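Local coordinates for putative outer membrane protein (LpxR) (Salmonella typhimurium, PDB 3FID) that probably removes acyl chains from the lipid A of lipopolysaccharide as a zinc-binding, outer-membrane beta-barrel deacylase, at residues A[30-35]-A[277-282]; A[208-211]-A[215-218]; A[232-237]-A[246-251]. All coordinates share one frame; numbering follows the deposited sequence.

From the N terminus, the chain passes 30-35, which leads into strand 33-44, and meets 277-282 only 242 residues later; interaction 1 thus closes a loop holding most of the barrel. Interactions 2 and 3 both nest inside it, in series: 208-211 folds against 215-218 at the start of strand 215-228, and beyond that strand the short helix 232-235 packs on 246-251 ahead of strand 251-263. Interactions 1 and 3 touch, because 277-282 hydrogen-bonds through its backbone to 246-251, so two neighbouring loops form one joined patch. Interaction 2 lies on the other side of the chain's centre, its own centre about 32 Å from that of interaction 1.

Interaction 1 of 3, residues A[30-35]-A[277-282]; sequences RGDYTA and SEFRTG. With ZN (zinc ion), chain G.
R30 and D32 meet F279 and G282 in a small, partly buried contact between the short connection before strand 33-44 and the loop joining strands 266-275 and 285-295; van der Waals touches and two waters make it. R30 NE binds the syn lone pair of D32 OD1 at 2.7 Å, a salt bridge reached through a bend of the arginine chain at chi3 (58°). The paired groups face a type I turn, F279 to G282, closed by the bond from G282 N to F279 O. G282 CA sits over one face of the guanidinium, 4.0 Å from R30 NH2, while R30 NH1 comes obliquely to F279 CZ at 3.6 Å, the two planes 77° apart. D32 OD2 also approaches F279 CE1 at 3.6 Å. Water links both ends: one takes a hydrogen bond from R30 NH2 and gives one to T281 O, another joins D32 OD2 to E278 N. R77 adds salt bridges to D32 and E278, a cation shared by the two acids. Downstream, T34 binds a zinc ion through O and OG1, with D10 as a further ligand, and with A35 faces I59 in a classic beta bulge of the outer-membrane barrel.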
ATOM      1  N   ARG A  30     -16.778   1.248   3.943  1.00 14.53           N
ATOM      2  CA  ARG A  30     -16.232   2.091   2.879  1.00 15.59           C
ATOM      3  C   ARG A  30     -15.560   1.251   1.811  1.00 14.88           C
ATOM      4  O   ARG A  30     -15.323   0.048   2.000  1.00 15.39           O
ATOM      5  CB  ARG A  30     -15.261   3.127   3.449  1.00 15.88           C
ATOM      6  CG  ARG A  30     -16.058   4.209   4.180  1.00 18.65           C
ATOM      7  CD  ARG A  30     -15.386   5.507   4.217  1.00 20.03           C
ATOM      8  NE  ARG A  30     -15.056   6.082   2.918  1.00 20.02           N
ATOM      9  CZ  ARG A  30     -15.831   6.889   2.202  1.00 20.55           C
ATOM     10  NH1 ARG A  30     -15.381   7.362   1.049  1.00 20.15           N
ATOM     11  NH2 ARG A  30     -17.046   7.228   2.610  1.00 18.31           N
ATOM     12  N   GLY A  31     -15.255   1.872   0.684  1.00 14.00           N
ATOM     13  CA  GLY A  31     -14.646   1.116  -0.385  1.00 13.67           C
ATOM     14  C   GLY A  31     -13.554   1.849  -1.115  1.00 12.11           C
ATOM     15  O   GLY A  31     -13.251   1.460  -2.230  1.00 13.47           O
ATOM     16  N   ASP A  32     -12.942   2.858  -0.480  1.00 11.19           N
ATOM     17  CA  ASP A  32     -12.004   3.778  -1.147  1.00 10.82           C
ATOM     18  C   ASP A  32     -10.917   3.086  -1.985  1.00 11.30           C
ATOM     19  O   ASP A  32     -10.657   3.498  -3.108  1.00 10.72           O
ATOM     20  CB  ASP A  32     -11.301   4.701  -0.149  1.00 11.35           C
ATOM     21  CG  ASP A  32     -12.237   5.626   0.577  1.00 10.40           C
ATOM     22  OD1 ASP A  32     -13.179   5.157   1.253  1.00 13.37           O
ATOM     23  OD2 ASP A  32     -11.970   6.842   0.519  1.00 14.19           O
ATOM     24  N   TYR A  33     -10.237   2.099  -1.399  1.00 10.78           N
ATOM     25  CA  TYR A  33      -9.179   1.364  -2.098  1.00 11.53           C
ATOM     26  C   TYR A  33      -9.736  -0.017  -2.357  1.00 11.65           C
ATOM     27  O   TYR A  33      -9.892  -0.829  -1.444  1.00 12.33           O
ATOM     28  CB  TYR A  33      -7.929   1.312  -1.226  1.00 11.36           C
ATOM     29  CG  TYR A  33      -6.757   0.534  -1.763  1.00  9.94           C
ATOM     30  CD1 TYR A  33      -5.875  -0.127  -0.891  1.00  8.48           C
ATOM     31  CD2 TYR A  33      -6.482   0.491  -3.129  1.00 10.17           C
ATOM     32  CE1 TYR A  33      -4.743  -0.833  -1.381  1.00 10.10           C
ATOM     33  CE2 TYR A  33      -5.344  -0.209  -3.623  1.00 11.84           C
ATOM     34  CZ  TYR A  33      -4.497  -0.864  -2.752  1.00 11.33           C
ATOM     35  OH  TYR A  33      -3.389  -1.547  -3.266  1.00  8.80           O
ATOM     36  N   THR A  34     -10.111  -0.253  -3.605  1.00 11.55           N
ATOM     37  CA  THR A  34     -10.900  -1.440  -3.914  1.00 12.30           C
ATOM     38  C   THR A  34     -10.072  -2.685  -4.344  1.00 12.28           C
ATOM     39  O   THR A  34     -10.445  -3.823  -4.024  1.00 12.96           O
ATOM     40  CB  THR A  34     -12.098  -1.132  -4.891  1.00 12.65           C
ATOM     41  OG1 THR A  34     -13.007  -2.238  -4.885  1.00 15.64           O
ATOM     42  CG2 THR A  34     -11.647  -0.851  -6.318  1.00 13.09           C
ATOM     43  N   ALA A  35      -8.956  -2.480  -5.031  1.00 10.13           N
ATOM     44  CA  ALA A  35      -8.122  -3.597  -5.435  1.00 10.84           C
ATOM     45  C   ALA A  35      -6.687  -3.161  -5.623  1.00  9.99           C
ATOM     46  O   ALA A  35      -6.410  -2.056  -6.078  1.00  9.94           O
ATOM     47  CB  ALA A  35      -8.656  -4.225  -6.768  1.00 11.11           C
ATOM     48  N   SER A 277      -9.770   8.953   7.101  1.00 10.06           N
ATOM     49  CA  SER A 277     -10.428   9.738   6.069  1.00  9.50           C
ATOM     50  C   SER A 277      -9.473  10.610   5.235  1.00  9.52           C
ATOM     51  O   SER A 277      -8.821  11.522   5.754  1.00 10.26           O
ATOM     52  CB  SER A 277     -11.508  10.639   6.688  1.00 10.69           C
ATOM     53  OG  SER A 277     -12.254  11.263   5.651  1.00 12.13           O
ATOM     54  N   GLU A 278      -9.448  10.383   3.934  1.00  9.89           N
ATOM     55  CA  GLU A 278      -8.591  11.214   3.041  1.00 10.63           C
ATOM     56  C   GLU A 278      -9.230  12.499   2.491  1.00 10.83           C
ATOM     57  O   GLU A 278      -8.573  13.284   1.797  1.00 10.85           O
ATOM     58  CB  GLU A 278      -8.087  10.342   1.889  1.00  9.82           C
ATOM     59  CG  GLU A 278      -7.176   9.223   2.421  1.00 11.17           C
ATOM     60  CD  GLU A 278      -6.490   8.482   1.288  1.00 13.87           C
ATOM     61  OE1 GLU A 278      -7.167   7.724   0.601  1.00 13.47           O
ATOM     62  OE2 GLU A 278      -5.273   8.679   1.090  1.00 16.05           O
ATOM     63  N   PHE A 279     -10.513  12.696   2.782  1.00 12.09           N
ATOM     64  CA  PHE A 279     -11.194  13.927   2.384  1.00 12.11           C
ATOM     65  C   PHE A 279     -12.341  14.253   3.316  1.00 12.02           C
ATOM     66  O   PHE A 279     -12.876  13.380   4.030  1.00 11.38           O
ATOM     67  CB  PHE A 279     -11.669  13.895   0.921  1.00 12.29           C
ATOM     68  CG  PHE A 279     -12.463  12.686   0.566  1.00 12.66           C
ATOM     69  CD1 PHE A 279     -11.819  11.491   0.197  1.00 13.44           C
ATOM     70  CD2 PHE A 279     -13.862  12.725   0.557  1.00 11.41           C
ATOM     71  CE1 PHE A 279     -12.558  10.369  -0.135  1.00 10.51           C
ATOM     72  CE2 PHE A 279     -14.611  11.578   0.217  1.00 10.42           C
ATOM     73  CZ  PHE A 279     -13.963  10.420  -0.125  1.00 11.62           C
ATOM     74  N   ARG A 280     -12.724  15.525   3.316  1.00 12.19           N
ATOM     75  CA  ARG A 280     -13.597  16.024   4.384  1.00 12.73           C
ATOM     76  C   ARG A 280     -14.877  15.207   4.537  1.00 13.37           C
ATOM     77  O   ARG A 280     -15.334  14.936   5.662  1.00 14.23           O
ATOM     78  CB  ARG A 280     -13.948  17.502   4.140  1.00 12.38           C
ATOM     79  CG  ARG A 280     -12.766  18.415   4.171  1.00 11.45           C
ATOM     80  CD  ARG A 280     -13.251  19.827   4.293  1.00 12.00           C
ATOM     81  NE  ARG A 280     -12.128  20.760   4.256  1.00 14.18           N
ATOM     82  CZ  ARG A 280     -12.279  22.066   4.381  1.00 16.22           C
ATOM     83  NH1 ARG A 280     -11.225  22.845   4.340  1.00 15.36           N
ATOM     84  NH2 ARG A 280     -13.502  22.572   4.532  1.00 14.97           N
ATOM     85  N   THR A 281     -15.482  14.867   3.407  1.00 14.06           N
ATOM     86  CA  THR A 281     -16.764  14.155   3.383  1.00 14.36           C
ATOM     87  C   THR A 281     -16.622  12.614   3.330  1.00 14.76           C
ATOM     88  O   THR A 281     -17.614  11.891   3.163  1.00 14.30           O
ATOM     89  CB  THR A 281     -17.643  14.658   2.230  1.00 15.49           C
ATOM     90  OG1 THR A 281     -16.914  14.558   0.996  1.00 15.65           O
ATOM     91  CG2 THR A 281     -18.023  16.127   2.469  1.00 14.44           C
ATOM     92  N   GLY A 282     -15.391  12.119   3.484  1.00 14.34           N
ATOM     93  CA  GLY A 282     -15.136  10.674   3.505  1.00 13.52           C
ATOM     94  C   GLY A 282     -15.128  10.095   4.904  1.00 13.18           C
ATOM     95  O   GLY A 282     -15.654  10.691   5.852  1.00 11.89           O
TER
HETATM   96 ZN    ZN G 301     -12.742  -3.755  -4.062  0.50 27.13          ZN
HETATM   97  O   HOH W   1     -18.029   9.581   0.887  1.00 25.80           O
HETATM   98  O   HOH W   2     -11.518   8.348   2.812  1.00 12.87           O

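Interaction 2 of 3, residues A[208-211]-A[215-218]; sequences IHTQ and LIYK
T210 and I216 are the nearest residues of the two segments, their CA atoms 8.8 Å apart, and no hydrogen bond joins the two backbones, so side chains alone bridge 208-211 and 215-218. Both CB atoms point across the gap, and the side chains reach toward each other tip to tip. The closest touches all fall on one methyl group, I216 CD1. With CG1 anti to the backbone N (chi1 -166°) and CD1 continuing the extended line (chi2 166°), the isoleucine pushes its far end into the fork of T210. There I216 CD1 lies 3.3 Å from T210 OG1, 3.7 Å from T210 CB and 3.8 Å from T210 CG2, meeting both branches of the threonine. T210 OG1 is hydrogen-bonded to D190 OD1 and to K212 N, which fix the rotation of the threonine. I208 adds a looser touch, its CG2 standing 4.4 Å from I216 CD1. The 208-211 segment is held in turn by bonds from I208 N to S2 OG and from R98 NH2 to H209 ND1. The contact seats the loop before strand 215-228 at one end of the outer-membrane barrel, the T210 side chain about 9 Å from those of S1 and D44 of a zinc site. F193 of helix 191-194 packs on both I208 and I216, and F295 of strand 285-295 packs on T210 and I216, with T293 of that strand against I208. Loop 208-211 is wedged among one helix, the C-terminal strand and the beginning of strand 215-228, where I216 pairs with G262 of strand 251-263.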
ATOM      1  N   ILE A 208      10.804  -8.812   0.630  1.00 15.80           N
ATOM      2  CA  ILE A 208      11.443  -9.166   1.912  1.00 16.87           C
ATOM      3  C   ILE A 208      12.948  -8.920   1.809  1.00 17.19           C
ATOM      4  O   ILE A 208      13.573  -9.322   0.832  1.00 17.54           O
ATOM      5  CB  ILE A 208      11.150 -10.659   2.288  1.00 17.16           C
ATOM      6  CG1 ILE A 208       9.655 -10.822   2.654  1.00 16.98           C
ATOM      7  CG2 ILE A 208      12.067 -11.148   3.449  1.00 18.00           C
ATOM      8  CD1 ILE A 208       9.177 -12.299   2.785  1.00 17.84           C
ATOM      9  N   HIS A 209      13.521  -8.268   2.816  1.00 17.68           N
ATOM     10  CA  HIS A 209      14.980  -8.170   2.935  1.00 18.99           C
ATOM     11  C   HIS A 209      15.337  -9.010   4.145  1.00 20.02           C
ATOM     12  O   HIS A 209      14.996  -8.650   5.268  1.00 20.47           O
ATOM     13  CB  HIS A 209      15.404  -6.715   3.165  1.00 18.58           C
ATOM     14  CG  HIS A 209      16.891  -6.514   3.207  1.00 17.63           C
ATOM     15  ND1 HIS A 209      17.471  -5.387   3.745  1.00 16.88           N
ATOM     16  CD2 HIS A 209      17.914  -7.301   2.792  1.00 17.01           C
ATOM     17  CE1 HIS A 209      18.787  -5.477   3.643  1.00 17.84           C
ATOM     18  NE2 HIS A 209      19.084  -6.638   3.088  1.00 17.07           N
ATOM     19  N   THR A 210      15.968 -10.153   3.928  1.00 22.41           N
ATOM     20  CA  THR A 210      16.288 -11.027   5.053  1.00 24.62           C
ATOM     21  C   THR A 210      17.636 -11.692   4.915  1.00 27.03           C
ATOM     22  O   THR A 210      18.095 -11.949   3.807  1.00 27.06           O
ATOM     23  CB  THR A 210      15.214 -12.120   5.277  1.00 23.79           C
ATOM     24  OG1 THR A 210      15.487 -12.796   6.517  1.00 24.97           O
ATOM     25  CG2 THR A 210      15.189 -13.141   4.127  1.00 22.84           C
ATOM     26  N   GLN A 211      18.252 -11.979   6.062  1.00 30.05           N
ATOM     27  CA  GLN A 211      19.463 -12.806   6.112  1.00 33.10           C
ATOM     28  C   GLN A 211      19.089 -14.300   6.235  1.00 32.78           C
ATOM     29  O   GLN A 211      19.806 -15.177   5.752  1.00 34.27           O
ATOM     30  CB  GLN A 211      20.381 -12.343   7.257  1.00 33.16           C
ATOM     31  CG  GLN A 211      20.980 -10.898   7.065  1.00 35.81           C
ATOM     32  CD  GLN A 211      22.110 -10.536   8.079  1.00 37.19           C
ATOM     33  OE1 GLN A 211      21.991 -10.770   9.299  1.00 42.55           O
ATOM     34  NE2 GLN A 211      23.206  -9.950   7.564  1.00 39.89           N
ATOM     35  N   LEU A 215      13.253 -21.394   8.570  1.00 20.99           N
ATOM     36  CA  LEU A 215      12.095 -20.728   9.169  1.00 19.79           C
ATOM     37  C   LEU A 215      12.307 -19.215   9.240  1.00 18.63           C
ATOM     38  O   LEU A 215      13.331 -18.720   9.712  1.00 17.33           O
ATOM     39  CB  LEU A 215      11.790 -21.271  10.580  1.00 19.95           C
ATOM     40  CG  LEU A 215      10.572 -20.704  11.333  1.00 21.04           C
ATOM     41  CD1 LEU A 215       9.211 -21.188  10.786  1.00 19.92           C
ATOM     42  CD2 LEU A 215      10.678 -20.953  12.830  1.00 20.13           C
ATOM     43  N   ILE A 216      11.292 -18.499   8.780  1.00 17.05           N
ATOM     44  CA  ILE A 216      11.246 -17.068   8.920  1.00 15.72           C
ATOM     45  C   ILE A 216       9.878 -16.712   9.473  1.00 15.35           C
ATOM     46  O   ILE A 216       8.839 -17.304   9.086  1.00 14.12           O
ATOM     47  CB  ILE A 216      11.552 -16.368   7.574  1.00 16.25           C
ATOM     48  CG1 ILE A 216      11.834 -14.871   7.796  1.00 16.03           C
ATOM     49  CG2 ILE A 216      10.403 -16.602   6.549  1.00 15.58           C
ATOM     50  CD1 ILE A 216      12.454 -14.202   6.597  1.00 19.02           C
ATOM     51  N   TYR A 217       9.876 -15.813  10.446  1.00 14.49           N
ATOM     52  CA  TYR A 217       8.608 -15.269  10.950  1.00 14.01           C
ATOM     53  C   TYR A 217       8.730 -13.851  11.495  1.00 13.59           C
ATOM     54  O   TYR A 217       9.798 -13.425  11.939  1.00 13.07           O
ATOM     55  CB  TYR A 217       7.943 -16.191  11.980  1.00 15.54           C
ATOM     56  CG  TYR A 217       8.663 -16.263  13.294  1.00 15.81           C
ATOM     57  CD1 TYR A 217       9.609 -17.286  13.541  1.00 16.61           C
ATOM     58  CD2 TYR A 217       8.405 -15.321  14.298  1.00 17.65           C
ATOM     59  CE1 TYR A 217      10.287 -17.349  14.747  1.00 18.06           C
ATOM     60  CE2 TYR A 217       9.069 -15.380  15.511  1.00 17.68           C
ATOM     61  CZ  TYR A 217      10.007 -16.377  15.730  1.00 18.14           C
ATOM     62  OH  TYR A 217      10.648 -16.398  16.945  1.00 19.32           O
ATOM     63  N   LYS A 218       7.618 -13.119  11.450  1.00 12.85           N
ATOM     64  CA  LYS A 218       7.615 -11.716  11.853  1.00 12.18           C
ATOM     65  C   LYS A 218       6.183 -11.337  12.179  1.00 12.58           C
ATOM     66  O   LYS A 218       5.270 -11.769  11.474  1.00 11.67           O
ATOM     67  CB  LYS A 218       8.162 -10.842  10.709  1.00 11.99           C
ATOM     68  CG  LYS A 218       8.088  -9.316  10.971  1.00 12.31           C
ATOM     69  CD  LYS A 218       8.715  -8.493   9.841  1.00 11.46           C
ATOM     70  CE  LYS A 218       8.473  -6.979  10.100  1.00 10.33           C
ATOM     71  NZ  LYS A 218       9.046  -6.188   8.954  1.00 11.75           N
TER

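Interaction 3 of 3, residues A[232-237]-A[246-251]; sequences YTLQGK and VDINKT
L234, on the single-turn helix 232-235, packs against V246 and I248 of the loop before strand 251-263, and this is the buried, apolar part of the contact. L234 CB lies 3.6 Å from I248 CG2 and 3.8 Å from V246 CG2, so the first carbon of the leucine side chain rests on the two methyls. L234 CD1 extends the touch to I248 CG2 at 3.8 Å, and V246 CG2 also rests 3.6 Å from the carbonyl oxygen L234 O. R77, E278 and F279 also pack on L234, which is buried. The helix ends at once: G236 N bonds to Y232 O, and G236 is the first residue to leave helical angles. Helix and loop belong to an excursion between successive antiparallel strands of the outer-membrane barrel, at the end away from the chain termini and so probably the extracellular side. The backbone of 246-251 is tied to a second such excursion, with D247 bonded to R280 and N249 to E278. On the more exposed side, Q235 offers an amide rather than a buried apolar surface. It crosses I248 at a slant, with Q235 CG 3.7 Å from I248 CG2 and Q235 NE2 3.6 Å from I248 CD1; no hydrogen bond crosses here. Because I248 CG1 lies between the backbone N and the carbonyl carbon (chi1 69°), CD1 is carried to the glutamine amide while CG2 serves the leucine. The other end of that amide is held by N231 N, just ahead of the helix, which donates to Q235 OE1. Beyond it, D247 turns its CB away from the helix, and both D247 and K250 lie exposed.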
ATOM      1  N   TYR A 232      -3.537  13.120  -6.578  1.00 13.67           N
ATOM      2  CA  TYR A 232      -4.262  13.262  -7.859  1.00 13.69           C
ATOM      3  C   TYR A 232      -5.507  12.363  -7.979  1.00 13.39           C
ATOM      4  O   TYR A 232      -6.471  12.735  -8.652  1.00 13.02           O
ATOM      5  CB  TYR A 232      -3.291  13.041  -9.034  1.00 14.23           C
ATOM      6  CG  TYR A 232      -3.921  13.318 -10.384  1.00 15.83           C
ATOM      7  CD1 TYR A 232      -4.324  12.266 -11.208  1.00 16.31           C
ATOM      8  CD2 TYR A 232      -4.167  14.639 -10.808  1.00 16.55           C
ATOM      9  CE1 TYR A 232      -4.934  12.504 -12.457  1.00 17.27           C
ATOM     10  CE2 TYR A 232      -4.776  14.898 -12.054  1.00 15.90           C
ATOM     11  CZ  TYR A 232      -5.170  13.822 -12.857  1.00 16.33           C
ATOM     12  OH  TYR A 232      -5.760  14.058 -14.077  1.00 16.31           O
ATOM     13  N   THR A 233      -5.521  11.193  -7.322  1.00 12.88           N
ATOM     14  CA  THR A 233      -6.746  10.373  -7.297  1.00 11.73           C
ATOM     15  C   THR A 233      -7.958  11.149  -6.713  1.00 11.74           C
ATOM     16  O   THR A 233      -9.096  10.836  -7.036  1.00 10.04           O
ATOM     17  CB  THR A 233      -6.607   8.990  -6.553  1.00 12.10           C
ATOM     18  OG1 THR A 233      -6.584   9.190  -5.130  1.00 12.74           O
ATOM     19  CG2 THR A 233      -5.328   8.217  -6.998  1.00 12.90           C
ATOM     20  N   LEU A 234      -7.677  12.151  -5.869  1.00 11.74           N
ATOM     21  CA  LEU A 234      -8.709  12.955  -5.198  1.00 12.62           C
ATOM     22  C   LEU A 234      -8.867  14.343  -5.813  1.00 13.46           C
ATOM     23  O   LEU A 234      -9.977  14.895  -5.838  1.00 14.79           O
ATOM     24  CB  LEU A 234      -8.389  13.097  -3.704  1.00 11.97           C
ATOM     25  CG  LEU A 234      -8.440  11.794  -2.881  1.00 11.29           C
ATOM     26  CD1 LEU A 234      -8.153  12.084  -1.394  1.00 12.62           C
ATOM     27  CD2 LEU A 234      -9.781  11.029  -3.096  1.00 10.52           C
ATOM     28  N   GLN A 235      -7.760  14.896  -6.298  1.00 14.15           N
ATOM     29  CA  GLN A 235      -7.724  16.301  -6.780  1.00 15.72           C
ATOM     30  C   GLN A 235      -7.857  16.439  -8.296  1.00 15.86           C
ATOM     31  O   GLN A 235      -8.044  17.543  -8.799  1.00 16.19           O
ATOM     32  CB  GLN A 235      -6.438  16.969  -6.323  1.00 15.88           C
ATOM     33  CG  GLN A 235      -6.338  17.076  -4.792  1.00 17.58           C
ATOM     34  CD  GLN A 235      -4.994  17.562  -4.342  1.00 20.76           C
ATOM     35  OE1 GLN A 235      -3.956  17.074  -4.794  1.00 22.20           O
ATOM     36  NE2 GLN A 235      -4.996  18.523  -3.439  1.00 23.92           N
ATOM     37  N   GLY A 236      -7.744  15.333  -9.007  1.00 15.79           N
ATOM     38  CA  GLY A 236      -7.918  15.321 -10.454  1.00 16.41           C
ATOM     39  C   GLY A 236      -9.361  15.591 -10.871  1.00 17.30           C
ATOM     40  O   GLY A 236     -10.292  15.465 -10.080  1.00 17.18           O
ATOM     41  N   LYS A 237      -9.543  15.911 -12.144  1.00 17.12           N
ATOM     42  CA  LYS A 237     -10.839  16.247 -12.686  1.00 19.21           C
ATOM     43  C   LYS A 237     -11.442  15.020 -13.381  1.00 18.30           C
ATOM     44  O   LYS A 237     -10.734  14.288 -14.075  1.00 18.59           O
ATOM     45  CB  LYS A 237     -10.622  17.407 -13.671  1.00 18.86           C
ATOM     46  CG  LYS A 237     -11.868  18.075 -14.203  1.00 22.76           C
ATOM     47  CD  LYS A 237     -11.489  19.157 -15.235  1.00 23.82           C
ATOM     48  CE  LYS A 237     -11.635  18.622 -16.667  1.00 29.84           C
ATOM     49  NZ  LYS A 237     -11.294  19.658 -17.681  1.00 31.08           N
ATOM     50  N   VAL A 246     -13.935  16.260  -4.259  1.00 15.47           N
ATOM     51  CA  VAL A 246     -13.748  16.282  -2.800  1.00 15.16           C
ATOM     52  C   VAL A 246     -12.766  17.358  -2.361  1.00 15.00           C
ATOM     53  O   VAL A 246     -12.009  17.867  -3.183  1.00 14.44           O
ATOM     54  CB  VAL A 246     -13.198  14.926  -2.282  1.00 14.14           C
ATOM     55  CG1 VAL A 246     -14.060  13.771  -2.737  1.00 14.66           C
ATOM     56  CG2 VAL A 246     -11.744  14.705  -2.750  1.00 14.38           C
ATOM     57  N   ASP A 247     -12.790  17.687  -1.064  1.00 15.06           N
ATOM     58  CA  ASP A 247     -11.783  18.504  -0.407  1.00 14.56           C
ATOM     59  C   ASP A 247     -10.849  17.583   0.407  1.00 14.03           C
ATOM     60  O   ASP A 247     -11.269  17.011   1.423  1.00 13.85           O
ATOM     61  CB  ASP A 247     -12.472  19.506   0.545  1.00 15.14           C
ATOM     62  CG  ASP A 247     -13.269  20.561  -0.207  1.00 16.68           C
ATOM     63  OD1 ASP A 247     -12.688  21.191  -1.116  1.00 18.56           O
ATOM     64  OD2 ASP A 247     -14.466  20.741   0.091  1.00 16.70           O
ATOM     65  N   ILE A 248      -9.602  17.444  -0.031  1.00 14.19           N
ATOM     66  CA  ILE A 248      -8.679  16.503   0.645  1.00 14.53           C
ATOM     67  C   ILE A 248      -8.439  16.902   2.095  1.00 14.22           C
ATOM     68  O   ILE A 248      -8.513  18.080   2.439  1.00 12.93           O
ATOM     69  CB  ILE A 248      -7.302  16.328  -0.075  1.00 14.96           C
ATOM     70  CG1 ILE A 248      -6.441  17.600   0.010  1.00 15.87           C
ATOM     71  CG2 ILE A 248      -7.518  15.858  -1.509  1.00 13.50           C
ATOM     72  CD1 ILE A 248      -4.916  17.306  -0.098  1.00 16.56           C
ATOM     73  N   ASN A 249      -8.200  15.902   2.945  1.00 12.81           N
ATOM     74  CA  ASN A 249      -7.756  16.156   4.311  1.00 12.87           C
ATOM     75  C   ASN A 249      -6.244  16.130   4.262  1.00 12.89           C
ATOM     76  O   ASN A 249      -5.647  15.234   3.643  1.00 12.86           O
ATOM     77  CB  ASN A 249      -8.225  15.060   5.251  1.00 12.38           C
ATOM     78  CG  ASN A 249      -9.680  15.189   5.622  1.00 11.87           C
ATOM     79  OD1 ASN A 249     -10.251  16.284   5.635  1.00 12.96           O
ATOM     80  ND2 ASN A 249     -10.286  14.064   5.986  1.00 12.08           N
ATOM     81  N   LYS A 250      -5.635  17.116   4.892  1.00 12.72           N
ATOM     82  CA  LYS A 250      -4.197  17.260   4.840  1.00 14.57           C
ATOM     83  C   LYS A 250      -3.448  16.325   5.787  1.00 14.33           C
ATOM     84  O   LYS A 250      -2.269  16.093   5.589  1.00 15.23           O
ATOM     85  CB  LYS A 250      -3.810  18.724   5.068  1.00 14.70           C
ATOM     86  CG  LYS A 250      -4.483  19.608   3.992  1.00 19.56           C
ATOM     87  CD  LYS A 250      -3.517  20.595   3.402  1.00 26.50           C
ATOM     88  CE  LYS A 250      -3.685  21.990   3.990  1.00 28.31           C
ATOM     89  NZ  LYS A 250      -4.798  22.732   3.348  1.00 32.16           N
ATOM     90  N   THR A 251      -4.125  15.806   6.808  1.00 14.01           N
ATOM     91  CA  THR A 251      -3.512  14.868   7.747  1.00 14.52           C
ATOM     92  C   THR A 251      -4.197  13.517   7.650  1.00 14.15           C
ATOM     93  O   THR A 251      -5.426  13.397   7.827  1.00 13.49           O
ATOM     94  CB  THR A 251      -3.544  15.412   9.200  1.00 15.35           C
ATOM     95  OG1 THR A 251      -2.973  16.725   9.205  1.00 15.23           O
ATOM     96  CG2 THR A 251      -2.733  14.543  10.086  1.00 15.74           C
TER